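Local atomic coordinates of taurocyamine kinase (Schistosoma mansoni, PDB entry 4WOD), a protein that reversibly transfers the phosphoryl group of ATP to the guanidino group of taurocyamine, as a magnesium-dependent phosphagen kinase with two fused repeats. Residues T163-T168 against I207-Q212; G158-T163 against Y240-D245; T151-L156 against Q248-S253; R126-F131 against I143-K148. The protein carries 4 engineered substitutions. All blocks are in the same frame, centred on the assembly; numbering follows the deposited sequence.

Contact 1 (T163-T168 against I207-Q212)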
loop_
_atom_site.group_PDB
_atom_site.type_symbol
_atom_site.label_atom_id
_atom_site.label_comp_id
_atom_site.label_asym_id
_atom_site.label_seq_id
_atom_site.Cartn_x
_atom_site.Cartn_y
_atom_site.Cartn_z
ATOM N N THR A 163 41.628 -6.539 -11.221
ATOM C CA THR A 163 41.753 -6.363 -12.657
ATOM C C THR A 163 40.718 -5.422 -13.269
ATOM O O THR A 163 39.519 -5.526 -12.983
ATOM C CB THR A 163 41.649 -7.720 -13.367
ATOM O OG1 THR A 163 42.678 -8.588 -12.870
ATOM C CG2 THR A 163 41.805 -7.558 -14.872
ATOM N N TYR A 164 41.188 -4.527 -14.134
ATOM C CA TYR A 164 40.302 -3.669 -14.906
ATOM C C TYR A 164 39.963 -4.275 -16.271
ATOM O O TYR A 164 40.855 -4.598 -17.059
ATOM C CB TYR A 164 40.921 -2.272 -15.101
ATOM C CG TYR A 164 39.969 -1.393 -15.866
ATOM C CD1 TYR A 164 38.690 -1.148 -15.369
ATOM C CD2 TYR A 164 40.308 -0.859 -17.102
ATOM C CE1 TYR A 164 37.786 -0.370 -16.073
ATOM C CE2 TYR A 164 39.411 -0.080 -17.808
ATOM C CZ TYR A 164 38.155 0.165 -17.289
ATOM O OH TYR A 164 37.248 0.938 -17.978
ATOM N N TYR A 165 38.673 -4.418 -16.552
ATOM C CA TYR A 165 38.211 -4.943 -17.834
ATOM C C TYR A 165 37.492 -3.875 -18.647
ATOM O O TYR A 165 36.312 -3.622 -18.410
ATOM C CB TYR A 165 37.255 -6.123 -17.628
ATOM C CG TYR A 165 37.812 -7.242 -16.778
ATOM C CD1 TYR A 165 38.395 -8.361 -17.365
ATOM C CD2 TYR A 165 37.762 -7.182 -15.393
ATOM C CE1 TYR A 165 38.907 -9.392 -16.595
ATOM C CE2 TYR A 165 38.275 -8.208 -14.611
ATOM C CZ TYR A 165 38.846 -9.310 -15.221
ATOM O OH TYR A 165 39.359 -10.337 -14.456
ATOM N N PRO A 166 38.188 -3.250 -19.613
ATOM C CA PRO A 166 37.463 -2.317 -20.483
ATOM C C PRO A 166 36.475 -3.067 -21.371
ATOM O O PRO A 166 36.814 -4.136 -21.887
ATOM C CB PRO A 166 38.576 -1.658 -21.311
ATOM C CG PRO A 166 39.731 -2.633 -21.241
ATOM C CD PRO A 166 39.633 -3.292 -19.907
ATOM N N LEU A 167 35.267 -2.527 -21.520
ATOM C CA LEU A 167 34.240 -3.141 -22.358
ATOM C C LEU A 167 34.703 -3.286 -23.790
ATOM O O LEU A 167 34.474 -4.319 -24.439
ATOM C CB LEU A 167 32.948 -2.316 -22.331
ATOM C CG LEU A 167 31.856 -2.790 -21.373
ATOM C CD1 LEU A 167 32.405 -2.965 -19.967
ATOM C CD2 LEU A 167 30.656 -1.839 -21.381
ATOM N N THR A 168 35.335 -2.230 -24.289
ATOM C CA THR A 168 35.838 -2.218 -25.646
ATOM C C THR A 168 36.901 -3.298 -25.802
ATOM O O THR A 168 37.841 -3.374 -25.016
ATOM C CB THR A 168 36.418 -0.836 -26.018
ATOM O OG1 THR A 168 35.431 0.174 -25.766
ATOM C CG2 THR A 168 36.762 -0.797 -27.470
ATOM N N ILE A 207 34.691 -2.356 -16.256
ATOM C CA ILE A 207 34.451 -2.814 -14.889
ATOM C C ILE A 207 35.749 -3.204 -14.215
ATOM O O ILE A 207 36.709 -3.610 -14.880
ATOM C CB ILE A 207 33.478 -4.029 -14.832
ATOM C CG1 ILE A 207 34.103 -5.263 -15.475
ATOM C CG2 ILE A 207 32.175 -3.720 -15.525
ATOM C CD1 ILE A 207 33.317 -6.527 -15.192
ATOM N N PHE A 208 35.771 -3.089 -12.892
ATOM C CA PHE A 208 36.939 -3.463 -12.104
ATOM C C PHE A 208 36.506 -4.429 -11.001
ATOM O O PHE A 208 35.497 -4.193 -10.327
ATOM C CB PHE A 208 37.613 -2.220 -11.503
ATOM C CG PHE A 208 38.800 -2.538 -10.620
ATOM C CD1 PHE A 208 40.083 -2.550 -11.144
ATOM C CD2 PHE A 208 38.628 -2.845 -9.270
ATOM C CE1 PHE A 208 41.181 -2.854 -10.346
ATOM C CE2 PHE A 208 39.721 -3.144 -8.462
ATOM C CZ PHE A 208 40.996 -3.149 -8.997
ATOM N N ILE A 209 37.267 -5.512 -10.831
ATOM C CA ILE A 209 36.986 -6.523 -9.817
ATOM C C ILE A 209 38.259 -6.847 -9.047
ATOM O O ILE A 209 39.326 -7.004 -9.652
ATOM C CB ILE A 209 36.442 -7.838 -10.426
ATOM C CG1 ILE A 209 35.642 -7.577 -11.698
ATOM C CG2 ILE A 209 35.632 -8.655 -9.390
ATOM C CD1 ILE A 209 35.161 -8.830 -12.358
ATOM N N ASN A 210 38.161 -6.948 -7.724
ATOM C CA ASN A 210 39.328 -7.343 -6.946
ATOM C C ASN A 210 39.464 -8.864 -6.937
ATOM O O ASN A 210 38.567 -9.585 -7.386
ATOM C CB ASN A 210 39.285 -6.774 -5.514
ATOM C CG ASN A 210 38.178 -7.383 -4.635
ATOM O OD1 ASN A 210 37.165 -7.902 -5.115
ATOM N ND2 ASN A 210 38.363 -7.269 -3.326
ATOM N N LYS A 211 40.612 -9.338 -6.462
ATOM C CA LYS A 211 40.909 -10.762 -6.503
ATOM C C LYS A 211 39.902 -11.567 -5.696
ATOM O O LYS A 211 39.502 -12.642 -6.125
ATOM C CB LYS A 211 42.331 -11.023 -6.013
ATOM C CG LYS A 211 43.382 -10.454 -6.954
ATOM C CD LYS A 211 44.795 -10.903 -6.596
ATOM C CE LYS A 211 45.491 -9.871 -5.717
ATOM N NZ LYS A 211 46.967 -9.875 -5.932
ATOM N N GLN A 212 39.452 -11.029 -4.560
ATOM C CA GLN A 212 38.495 -11.746 -3.705
ATOM C C GLN A 212 37.071 -11.705 -4.242
ATOM O O GLN A 212 36.181 -12.315 -3.661
ATOM C CB GLN A 212 38.482 -11.177 -2.277
ATOM C CG GLN A 212 39.813 -11.123 -1.563
ATOM C CD GLN A 212 40.487 -9.778 -1.723
ATOM O OE1 GLN A 212 40.892 -9.396 -2.833
ATOM N NE2 GLN A 212 40.605 -9.038 -0.618
#

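Contact 2 (G158-T163 against Y240-D245)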
loop_
_atom_site.group_PDB
_atom_site.type_symbol
_atom_site.label_atom_id
_atom_site.label_comp_id
_atom_site.label_asym_id
_atom_site.label_seq_id
_atom_site.Cartn_x
_atom_site.Cartn_y
_atom_site.Cartn_z
ATOM N N GLY A 158 46.519 -3.379 -1.282
ATOM C CA GLY A 158 46.164 -4.716 -0.834
ATOM C C GLY A 158 44.836 -5.339 -1.206
ATOM O O GLY A 158 44.698 -5.917 -2.276
ATOM N N GLU A 159 43.866 -5.226 -0.304
ATOM C CA GLU A 159 42.547 -5.855 -0.456
ATOM C C GLU A 159 41.893 -5.583 -1.807
ATOM O O GLU A 159 41.203 -6.438 -2.367
ATOM C CB GLU A 159 41.610 -5.377 0.656
ATOM C CG GLU A 159 40.226 -6.004 0.611
ATOM C CD GLU A 159 39.365 -5.571 1.769
ATOM O OE1 GLU A 159 39.657 -4.505 2.351
ATOM O OE2 GLU A 159 38.403 -6.299 2.104
ATOM N N TYR A 160 42.133 -4.395 -2.339
ATOM C CA TYR A 160 41.442 -3.976 -3.543
ATOM C C TYR A 160 42.177 -4.360 -4.815
ATOM O O TYR A 160 41.688 -4.091 -5.910
ATOM C CB TYR A 160 41.194 -2.469 -3.480
ATOM C CG TYR A 160 40.434 -2.125 -2.221
ATOM C CD1 TYR A 160 39.070 -2.357 -2.127
ATOM C CD2 TYR A 160 41.091 -1.632 -1.113
ATOM C CE1 TYR A 160 38.376 -2.064 -0.970
ATOM C CE2 TYR A 160 40.415 -1.345 0.045
ATOM C CZ TYR A 160 39.057 -1.565 0.112
ATOM O OH TYR A 160 38.399 -1.271 1.276
ATOM N N GLU A 161 43.320 -5.027 -4.680
ATOM C CA GLU A 161 44.089 -5.416 -5.857
ATOM C C GLU A 161 43.264 -6.324 -6.745
ATOM O O GLU A 161 42.586 -7.232 -6.266
ATOM C CB GLU A 161 45.401 -6.104 -5.471
ATOM C CG GLU A 161 46.246 -6.476 -6.680
ATOM C CD GLU A 161 47.680 -5.988 -6.577
ATOM O OE1 GLU A 161 48.548 -6.780 -6.148
ATOM O OE2 GLU A 161 47.941 -4.816 -6.928
ATOM N N GLY A 162 43.310 -6.070 -8.047
ATOM C CA GLY A 162 42.457 -6.792 -8.968
ATOM C C GLY A 162 42.669 -6.390 -10.412
ATOM O O GLY A 162 43.742 -5.934 -10.783
ATOM N N THR A 163 41.628 -6.539 -11.221
ATOM C CA THR A 163 41.753 -6.363 -12.657
ATOM C C THR A 163 40.718 -5.422 -13.269
ATOM O O THR A 163 39.519 -5.526 -12.983
ATOM C CB THR A 163 41.649 -7.720 -13.367
ATOM O OG1 THR A 163 42.678 -8.588 -12.870
ATOM C CG2 THR A 163 41.805 -7.558 -14.872
ATOM N N TYR A 240 30.407 -3.017 4.440
ATOM C CA TYR A 240 30.330 -1.561 4.553
ATOM C C TYR A 240 31.698 -0.940 4.773
ATOM O O TYR A 240 32.025 0.058 4.146
ATOM C CB TYR A 240 29.389 -1.170 5.685
ATOM C CG TYR A 240 29.302 0.313 5.995
ATOM C CD1 TYR A 240 28.526 1.165 5.221
ATOM C CD2 TYR A 240 29.963 0.845 7.090
ATOM C CE1 TYR A 240 28.417 2.514 5.521
ATOM C CE2 TYR A 240 29.881 2.191 7.396
ATOM C CZ TYR A 240 29.108 3.026 6.607
ATOM O OH TYR A 240 29.019 4.361 6.925
ATOM N N LYS A 241 32.485 -1.532 5.668
ATOM C CA LYS A 241 33.851 -1.074 5.892
ATOM C C LYS A 241 34.676 -1.162 4.622
ATOM O O LYS A 241 35.434 -0.244 4.316
ATOM C CB LYS A 241 34.530 -1.887 6.995
ATOM C CG LYS A 241 34.221 -1.397 8.391
ATOM C CD LYS A 241 34.960 -2.216 9.455
ATOM C CE LYS A 241 34.342 -1.962 10.835
ATOM N NZ LYS A 241 35.171 -2.459 11.992
ATOM N N ARG A 242 34.541 -2.269 3.895
ATOM C CA ARG A 242 35.299 -2.472 2.661
ATOM C C ARG A 242 34.957 -1.381 1.652
ATOM O O ARG A 242 35.840 -0.814 1.011
ATOM C CB ARG A 242 35.016 -3.848 2.056
ATOM C CG ARG A 242 35.810 -4.171 0.809
ATOM C CD ARG A 242 35.342 -5.502 0.244
ATOM N NE ARG A 242 35.133 -6.401 1.359
ATOM C CZ ARG A 242 34.080 -7.189 1.523
ATOM N NH1 ARG A 242 33.126 -7.249 0.616
ATOM N NH2 ARG A 242 34.006 -7.940 2.608
ATOM N N LEU A 243 33.666 -1.083 1.537
ATOM C CA LEU A 243 33.215 -0.005 0.669
ATOM C C LEU A 243 33.745 1.351 1.106
ATOM O O LEU A 243 34.248 2.111 0.281
ATOM C CB LEU A 243 31.698 0.059 0.619
ATOM C CG LEU A 243 31.170 1.159 -0.308
ATOM C CD1 LEU A 243 31.535 0.878 -1.755
ATOM C CD2 LEU A 243 29.651 1.285 -0.165
ATOM N N ALA A 244 33.613 1.657 2.398
ATOM C CA ALA A 244 33.983 2.967 2.920
ATOM C C ALA A 244 35.473 3.219 2.713
ATOM O O ALA A 244 35.872 4.305 2.286
ATOM C CB ALA A 244 33.636 3.079 4.388
ATOM N N ASP A 245 36.293 2.219 3.024
ATOM C CA ASP A 245 37.751 2.362 2.878
ATOM C C ASP A 245 38.144 2.736 1.452
ATOM O O ASP A 245 38.948 3.645 1.250
ATOM C CB ASP A 245 38.488 1.082 3.274
ATOM C CG ASP A 245 38.615 0.913 4.775
ATOM O OD1 ASP A 245 38.384 1.897 5.511
ATOM O OD2 ASP A 245 38.973 -0.206 5.216
HETATM O O HOH W 1 39.780 -2.099 3.458
#

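Contact 3 (T151-L156 against Q248-S253)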
loop_
_atom_site.group_PDB
_atom_site.type_symbol
_atom_site.label_atom_id
_atom_site.label_comp_id
_atom_site.label_asym_id
_atom_site.label_seq_id
_atom_site.Cartn_x
_atom_site.Cartn_y
_atom_site.Cartn_z
ATOM N N THR A 151 43.062 4.741 -13.600
ATOM C CA THR A 151 44.368 5.040 -13.012
ATOM C C THR A 151 44.269 5.118 -11.485
ATOM O O THR A 151 45.128 4.588 -10.772
ATOM C CB THR A 151 44.953 6.356 -13.556
ATOM O OG1 THR A 151 45.203 6.235 -14.957
ATOM C CG2 THR A 151 46.268 6.689 -12.847
ATOM N N ALA A 152 43.221 5.782 -10.998
ATOM C CA ALA A 152 42.911 5.845 -9.572
ATOM C C ALA A 152 42.655 4.448 -8.998
ATOM O O ALA A 152 43.079 4.141 -7.883
ATOM C CB ALA A 152 41.695 6.752 -9.315
ATOM N N LEU A 153 41.963 3.604 -9.756
ATOM C CA LEU A 153 41.672 2.247 -9.285
ATOM C C LEU A 153 42.939 1.409 -9.244
ATOM O O LEU A 153 43.093 0.550 -8.378
ATOM C CB LEU A 153 40.630 1.563 -10.170
ATOM C CG LEU A 153 39.177 2.042 -10.081
ATOM C CD1 LEU A 153 38.299 1.218 -11.002
ATOM C CD2 LEU A 153 38.700 1.930 -8.649
ATOM N N HIS A 154 43.848 1.653 -10.183
ATOM C CA HIS A 154 45.089 0.888 -10.238
ATOM C C HIS A 154 45.954 1.177 -9.023
ATOM O O HIS A 154 46.873 0.420 -8.713
ATOM C CB HIS A 154 45.863 1.198 -11.521
ATOM C CG HIS A 154 46.848 0.136 -11.900
ATOM N ND1 HIS A 154 47.534 -0.611 -10.967
ATOM C CD2 HIS A 154 47.244 -0.321 -13.112
ATOM C CE1 HIS A 154 48.320 -1.474 -11.587
ATOM N NE2 HIS A 154 48.163 -1.319 -12.890
ATOM N N ASN A 155 45.648 2.270 -8.331
ATOM C CA ASN A 155 46.450 2.707 -7.200
ATOM C C ASN A 155 45.866 2.324 -5.836
ATOM O O ASN A 155 46.393 2.718 -4.798
ATOM C CB ASN A 155 46.672 4.220 -7.284
ATOM C CG ASN A 155 47.590 4.610 -8.444
ATOM O OD1 ASN A 155 48.461 3.834 -8.847
ATOM N ND2 ASN A 155 47.393 5.811 -8.989
ATOM N N LEU A 156 44.787 1.549 -5.827
ATOM C CA LEU A 156 44.268 1.006 -4.568
ATOM C C LEU A 156 45.182 -0.126 -4.108
ATOM O O LEU A 156 45.635 -0.934 -4.927
ATOM C CB LEU A 156 42.834 0.486 -4.727
ATOM C CG LEU A 156 41.703 1.458 -5.043
ATOM C CD1 LEU A 156 40.513 0.663 -5.536
ATOM C CD2 LEU A 156 41.310 2.286 -3.834
ATOM N N GLN A 248 37.113 6.386 0.266
ATOM C CA GLN A 248 37.988 7.338 0.923
ATOM C C GLN A 248 39.356 7.359 0.238
ATOM O O GLN A 248 39.902 8.432 -0.038
ATOM C CB GLN A 248 38.087 6.999 2.422
ATOM C CG GLN A 248 36.733 7.156 3.135
ATOM C CD GLN A 248 36.787 6.867 4.633
ATOM O OE1 GLN A 248 37.724 6.239 5.131
ATOM N NE2 GLN A 248 35.793 7.356 5.359
ATOM N N GLU A 249 39.888 6.187 -0.086
ATOM C CA GLU A 249 41.156 6.117 -0.813
ATOM C C GLU A 249 41.029 6.773 -2.202
ATOM O O GLU A 249 41.868 7.585 -2.584
ATOM C CB GLU A 249 41.636 4.666 -0.933
ATOM C CG GLU A 249 41.976 4.025 0.427
ATOM C CD GLU A 249 42.853 2.770 0.331
ATOM O OE1 GLU A 249 42.923 2.144 -0.751
ATOM O OE2 GLU A 249 43.483 2.407 1.351
ATOM N N LEU A 250 39.965 6.446 -2.930
ATOM C CA LEU A 250 39.769 6.986 -4.278
ATOM C C LEU A 250 39.659 8.513 -4.259
ATOM O O LEU A 250 40.153 9.183 -5.167
ATOM C CB LEU A 250 38.527 6.363 -4.930
ATOM C CG LEU A 250 38.700 4.910 -5.399
ATOM C CD1 LEU A 250 37.404 4.309 -5.975
ATOM C CD2 LEU A 250 39.840 4.773 -6.395
ATOM N N SER A 251 39.024 9.047 -3.214
ATOM C CA SER A 251 38.886 10.490 -3.003
ATOM C C SER A 251 40.211 11.238 -3.021
ATOM O O SER A 251 40.254 12.420 -3.318
ATOM C CB SER A 251 38.188 10.773 -1.666
ATOM O OG SER A 251 36.816 10.460 -1.771
ATOM N N LYS A 252 41.292 10.559 -2.674
ATOM C CA LYS A 252 42.590 11.221 -2.684
ATOM C C LYS A 252 43.034 11.507 -4.116
ATOM O O LYS A 252 43.855 12.400 -4.340
ATOM C CB LYS A 252 43.632 10.374 -1.961
ATOM C CG LYS A 252 43.295 10.103 -0.514
ATOM C CD LYS A 252 44.356 9.233 0.129
ATOM C CE LYS A 252 43.893 8.720 1.482
ATOM N NZ LYS A 252 44.830 7.717 2.039
ATOM N N SER A 253 42.484 10.757 -5.073
ATOM C CA SER A 253 42.890 10.855 -6.473
ATOM C C SER A 253 41.875 11.589 -7.329
ATOM O O SER A 253 42.228 12.219 -8.318
ATOM C CB SER A 253 43.108 9.464 -7.078
ATOM O OG SER A 253 44.091 8.754 -6.363
#

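Contact 4 (R126-F131 against I143-K148)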
loop_
_atom_site.group_PDB
_atom_site.type_symbol
_atom_site.label_atom_id
_atom_site.label_comp_id
_atom_site.label_asym_id
_atom_site.label_seq_id
_atom_site.Cartn_x
_atom_site.Cartn_y
_atom_site.Cartn_z
ATOM N N ARG A 126 29.623 8.082 -7.659
ATOM C CA ARG A 126 30.249 9.394 -7.645
ATOM C C ARG A 126 30.301 9.999 -9.039
ATOM O O ARG A 126 30.426 9.286 -10.041
ATOM C CB ARG A 126 31.677 9.332 -7.090
ATOM C CG ARG A 126 31.793 8.916 -5.623
ATOM C CD ARG A 126 31.238 9.991 -4.695
ATOM N NE ARG A 126 31.590 9.762 -3.290
ATOM C CZ ARG A 126 30.776 9.199 -2.401
ATOM N NH1 ARG A 126 29.565 8.781 -2.783
ATOM N NH2 ARG A 126 31.175 9.041 -1.138
ATOM N N THR A 127 30.207 11.320 -9.068
ATOM C CA THR A 127 30.436 12.124 -10.253
ATOM C C THR A 127 31.806 12.760 -10.142
ATOM O O THR A 127 32.111 13.379 -9.123
ATOM C CB THR A 127 29.406 13.235 -10.380
ATOM O OG1 THR A 127 28.091 12.677 -10.477
ATOM C CG2 THR A 127 29.729 14.134 -11.593
ATOM N N VAL A 128 32.629 12.612 -11.169
ATOM C CA VAL A 128 33.931 13.286 -11.185
ATOM C C VAL A 128 33.767 14.722 -11.732
ATOM O O VAL A 128 33.213 14.921 -12.818
ATOM C CB VAL A 128 34.973 12.487 -12.036
ATOM C CG1 VAL A 128 36.276 13.262 -12.174
ATOM C CG2 VAL A 128 35.227 11.090 -11.430
ATOM N N GLU A 129 34.218 15.719 -10.968
ATOM C CA GLU A 129 34.167 17.120 -11.424
ATOM C C GLU A 129 34.832 17.331 -12.774
ATOM O O GLU A 129 35.867 16.724 -13.068
ATOM C CB GLU A 129 34.843 18.045 -10.417
ATOM C CG GLU A 129 34.050 18.281 -9.159
ATOM C CD GLU A 129 34.771 19.200 -8.198
ATOM O OE1 GLU A 129 36.025 19.285 -8.273
ATOM O OE2 GLU A 129 34.077 19.850 -7.382
ATOM N N GLY A 130 34.246 18.210 -13.576
ATOM C CA GLY A 130 34.834 18.628 -14.827
ATOM C C GLY A 130 34.344 17.835 -16.023
ATOM O O GLY A 130 34.774 18.093 -17.140
ATOM N N PHE A 131 33.464 16.854 -15.803
ATOM C CA PHE A 131 33.013 15.999 -16.904
ATOM C C PHE A 131 31.501 15.941 -16.921
ATOM O O PHE A 131 30.888 15.941 -15.873
ATOM C CB PHE A 131 33.547 14.563 -16.785
ATOM C CG PHE A 131 35.036 14.450 -16.906
ATOM C CD1 PHE A 131 35.628 14.180 -18.138
ATOM C CD2 PHE A 131 35.842 14.611 -15.788
ATOM C CE1 PHE A 131 36.997 14.057 -18.256
ATOM C CE2 PHE A 131 37.230 14.497 -15.897
ATOM C CZ PHE A 131 37.804 14.223 -17.131
ATOM N N ILE A 143 36.395 8.816 -22.592
ATOM C CA ILE A 143 37.577 7.955 -22.506
ATOM C C ILE A 143 38.607 8.595 -21.568
ATOM O O ILE A 143 39.216 7.903 -20.736
ATOM C CB ILE A 143 38.190 7.681 -23.918
ATOM C CG1 ILE A 143 37.224 6.818 -24.745
ATOM C CG2 ILE A 143 39.563 7.004 -23.821
ATOM C CD1 ILE A 143 37.458 6.887 -26.230
ATOM N N GLU A 144 38.796 9.909 -21.679
ATOM C CA GLU A 144 39.677 10.596 -20.711
ATOM C C GLU A 144 39.228 10.363 -19.248
ATOM O O GLU A 144 40.064 10.135 -18.354
ATOM C CB GLU A 144 39.752 12.095 -21.009
ATOM C CG GLU A 144 40.569 12.413 -22.235
ATOM C CD GLU A 144 40.664 13.894 -22.499
ATOM O OE1 GLU A 144 41.759 14.462 -22.306
ATOM O OE2 GLU A 144 39.636 14.498 -22.880
ATOM N N LEU A 145 37.912 10.396 -19.020
ATOM C CA LEU A 145 37.333 10.144 -17.703
ATOM C C LEU A 145 37.599 8.701 -17.267
ATOM O O LEU A 145 38.016 8.445 -16.124
ATOM C CB LEU A 145 35.822 10.450 -17.721
ATOM C CG LEU A 145 35.011 10.204 -16.447
ATOM C CD1 LEU A 145 35.611 10.975 -15.261
ATOM C CD2 LEU A 145 33.537 10.573 -16.680
ATOM N N GLU A 146 37.389 7.764 -18.187
ATOM C CA GLU A 146 37.682 6.355 -17.922
ATOM C C GLU A 146 39.147 6.167 -17.518
ATOM O O GLU A 146 39.432 5.493 -16.523
ATOM C CB GLU A 146 37.354 5.481 -19.139
ATOM C CG GLU A 146 37.611 3.996 -18.904
ATOM C CD GLU A 146 37.763 3.194 -20.194
ATOM O OE1 GLU A 146 37.819 3.802 -21.286
ATOM O OE2 GLU A 146 37.794 1.944 -20.116
ATOM N N ASN A 147 40.061 6.780 -18.274
ATOM C CA ASN A 147 41.493 6.679 -17.983
ATOM C C ASN A 147 41.823 7.235 -16.600
ATOM O O ASN A 147 42.561 6.613 -15.829
ATOM C CB ASN A 147 42.335 7.422 -19.032
ATOM C CG ASN A 147 42.303 6.760 -20.411
ATOM O OD1 ASN A 147 42.002 5.581 -20.550
ATOM N ND2 ASN A 147 42.604 7.540 -21.437
ATOM N N LYS A 148 41.284 8.416 -16.308
ATOM C CA LYS A 148 41.443 9.053 -15.011
ATOM C C LYS A 148 40.985 8.111 -13.900
ATOM O O LYS A 148 41.678 7.915 -12.887
ATOM C CB LYS A 148 40.645 10.360 -14.974
ATOM C CG LYS A 148 40.995 11.316 -13.839
ATOM C CD LYS A 148 39.976 12.476 -13.806
ATOM C CE LYS A 148 40.571 13.734 -13.221
ATOM N NZ LYS A 148 41.440 14.447 -14.213
#

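Contact 1 (T163-T168 against I207-Q212)
Thr-163 and Tyr-165 pair with Ile-209 and Ile-207 through four backbone hydrogen bonds, joining strand 162-166 to strand 206-210 as antiparallel neighbours. The two ladder steps are Thr-163 N to Ile-209 O (2.8 Å), answered by Ile-209 N to Thr-163 O, and Tyr-165 N to Ile-207 O (2.7 Å), answered by Ile-207 N to Tyr-165 O. Between them Tyr-164 and Phe-208 form a non-hydrogen-bonded pair, where Phe-208 CA lies 3.4 Å from Thr-163 O in a CA-H...O contact.

On the face of the sheet that carries Tyr-164 and Phe-208, both aromatic side chains leave the strand with CG anti to the backbone N (chi1 -178° and 177°). Tyr-164 CB meets Phe-208 CD1 at 4.1 Å, and Tyr-164 CD1 comes within 3.2 Å of Ile-207 O. The Tyr-164 hydroxyl reaches helix 139-154, where it hydrogen-bonds Glu-146, while Phe-208 packs on Leu-153 of the same helix.

The reverse face carries Thr-163, Tyr-165, Ile-207 and Ile-209. A chi1 of -55° places the Tyr-165 ring beside its backbone N and toward Ile-209, with CE2 3.9 Å from Ile-209 CD1, the side chains meeting at about a right angle. Tyr-165 CB rests against Ile-207 CG1 at 3.9 Å, and the Thr-163 methyl lies over one ring face, toward its rim. Ile-207 and Ile-209 continue onto Leu-178 of helix 172-180.

The chemistry is divided: backbone N and O of Thr-163 and Tyr-165 are paired with those of Ile-209 and Ile-207, apolar and aromatic groups pack on both faces of this edge pair, and the Tyr-164 hydroxyl, through Glu-146, ties it to a helix.

Contact 2 (G158-T163 against Y240-D245)
Tyr-160 drives its phenol end toward helix 236-251, where OH donates to Arg-242 O at 2.6 Å. The hydroxyl lies in the plane of that carbonyl, on a lone pair, with a C=O...O angle of 125°. The carbonyl oxygen sits at the edge of the tyrosine ring, near its plane. Tyr-160 CE1 touches Arg-242 CG at 3.8 Å, and the OH lies close to CB of Asp-245, whose carboxylate stands nearly perpendicular to the ring, 83° between planes.

Glu-159 reaches the helix beside this tyrosine. Its side chain runs extended, CG anti to the backbone N, and crosses that of Arg-242 at about a right angle. OE2 meets NE of Arg-242 at 3.4 Å, at the guanidinium edge, in a salt bridge whose hydrogen bond is weak; the two planes are 69° apart. The other guanidinium nitrogens turn elsewhere, to Gln-231 and the carbonyl of Asn-214.

One water lies 2.7 Å from each of Glu-159 OE1, Tyr-160 OH and Asp-245 OD2 and can donate to two of them at a time. It sits between two carboxylates (Glu-159 OE1 to Asp-245 OD2 5.2 Å) and probably eases their repulsion.

The short 3-10 turn at 159-160, just ahead of edge strand 162-166, is thus fastened to helix 236-251. Leu-243 of that helix packs on strands 117-126 and 225-232, and Phe-215, at the start of strand 215-219, meets the Tyr-160 ring edge-to-face.

Contact 3 (T151-L156 against Q248-S253)
Leu-250 is the hub of this junction, its CD2 methyl touching three residues of 151-156 in turn. It lies 3.8 Å from Leu-153 CD2, 3.9 Å from Leu-156 CD2 and 4.0 Å from Ala-152 CB, and also rests against Ala-152 O. Leu-156 meets Leu-250 at about a right angle, whereas Leu-153 approaches more obliquely. Flanking this cluster, Ala-152 CB packs against Ser-253 CB at 3.8 Å, and Leu-156 CD2 lies against Glu-249, 3.5 Å from OE1.

The backbone sets these groups in place. Ala-152 faces the partner, and its small side chain lets the chains draw near, with Ala-152 CA and Ser-253 CA 5.9 Å apart. Leu-153 starts off away from the partner, but its chi1 of -72° carries CG beside the backbone N; CD1 continues the extended chain, and the other methyl, CD2, is turned to Leu-250. Further out, Leu-153 packs on Val-217 and Ile-219 and Leu-156 on Phe-215, all from strand 215-219, while Ala-152 touches Leu-254.

No hydrogen bond crosses between the segments: the C-terminal parts of helices 139-154 and 236-251 and the residues just after them meet by apolar packing, a hydrophobic seam bordered by the side chains of Glu-249 and Ser-253.

Contact 4 (R126-F131 against I143-K148)
Glu-144 opens the contact from the helix, its CB standing 4.4 Å from Phe-131 CE1 at the edge of the ring and near its plane. This is a slight touch, made by the base of the side chain.

Leu-145 follows and does most of the work. Its chi1 of 178° sets CG anti to the backbone N and sends the branch across the aromatic ring. The CD1 methyl sits over one face of Phe-131, 3.9 Å from the ring centroid and 19° off the normal, a CH-pi contact. The same methyl is lodged against Val-128, 3.6 Å from CB, and so is wedged between the valine and the phenyl ring. Leu-145 CB lies by the CD1-CE1 side of the ring, 3.8 Å from Phe-131 CE1, and CD2 reaches Phe-131 CB. Both Val-128 and Phe-131 run past Leu-145 in the opposite direction.

One helical turn beyond Glu-144, Lys-148 brings its CD methylene to Phe-131 and Val-128. This CD lies 4.0 Å from Phe-131 CE2 and 4.1 Å from Val-128 CG1, the lysine crossing each side chain obliquely.

The two receiving residues are the ends of a type II beta turn, Val-128 to Phe-131, with Gly-130 at its third position (phi 94°). That turn leaves strand 117-126 and folds back against helix 139-154, the next helix in the chain. Val-128 N is held by His-224, which also packs on Leu-145, and a backbone bond joins Arg-126 to Ile-225 at the start of neighbouring strand 225-232.

Overall arrangement
All four contacts lie in the first repeat, within its phosphagen kinase C-terminal domain, with centres about 39 to 43 Å from the centre of the chain. Contact 4 closes first along the sequence; contact 3 then spans contact 2, which spans contact 1. Helix 139-154 serves contacts 3 and 4, whose centres are 13 Å apart, helix 236-251 serves contacts 2 and 3 (11 Å), and strand 162-166 serves contacts 1 and 2 (13 Å). Contact 1 forms one margin of the eight-stranded antiparallel sheet, contact 2 ties the lead-in to its edge strand to helix 236-251, contact 3 joins the two helices, and contact 4 packs the turn after strand 117-126 on helix 139-154.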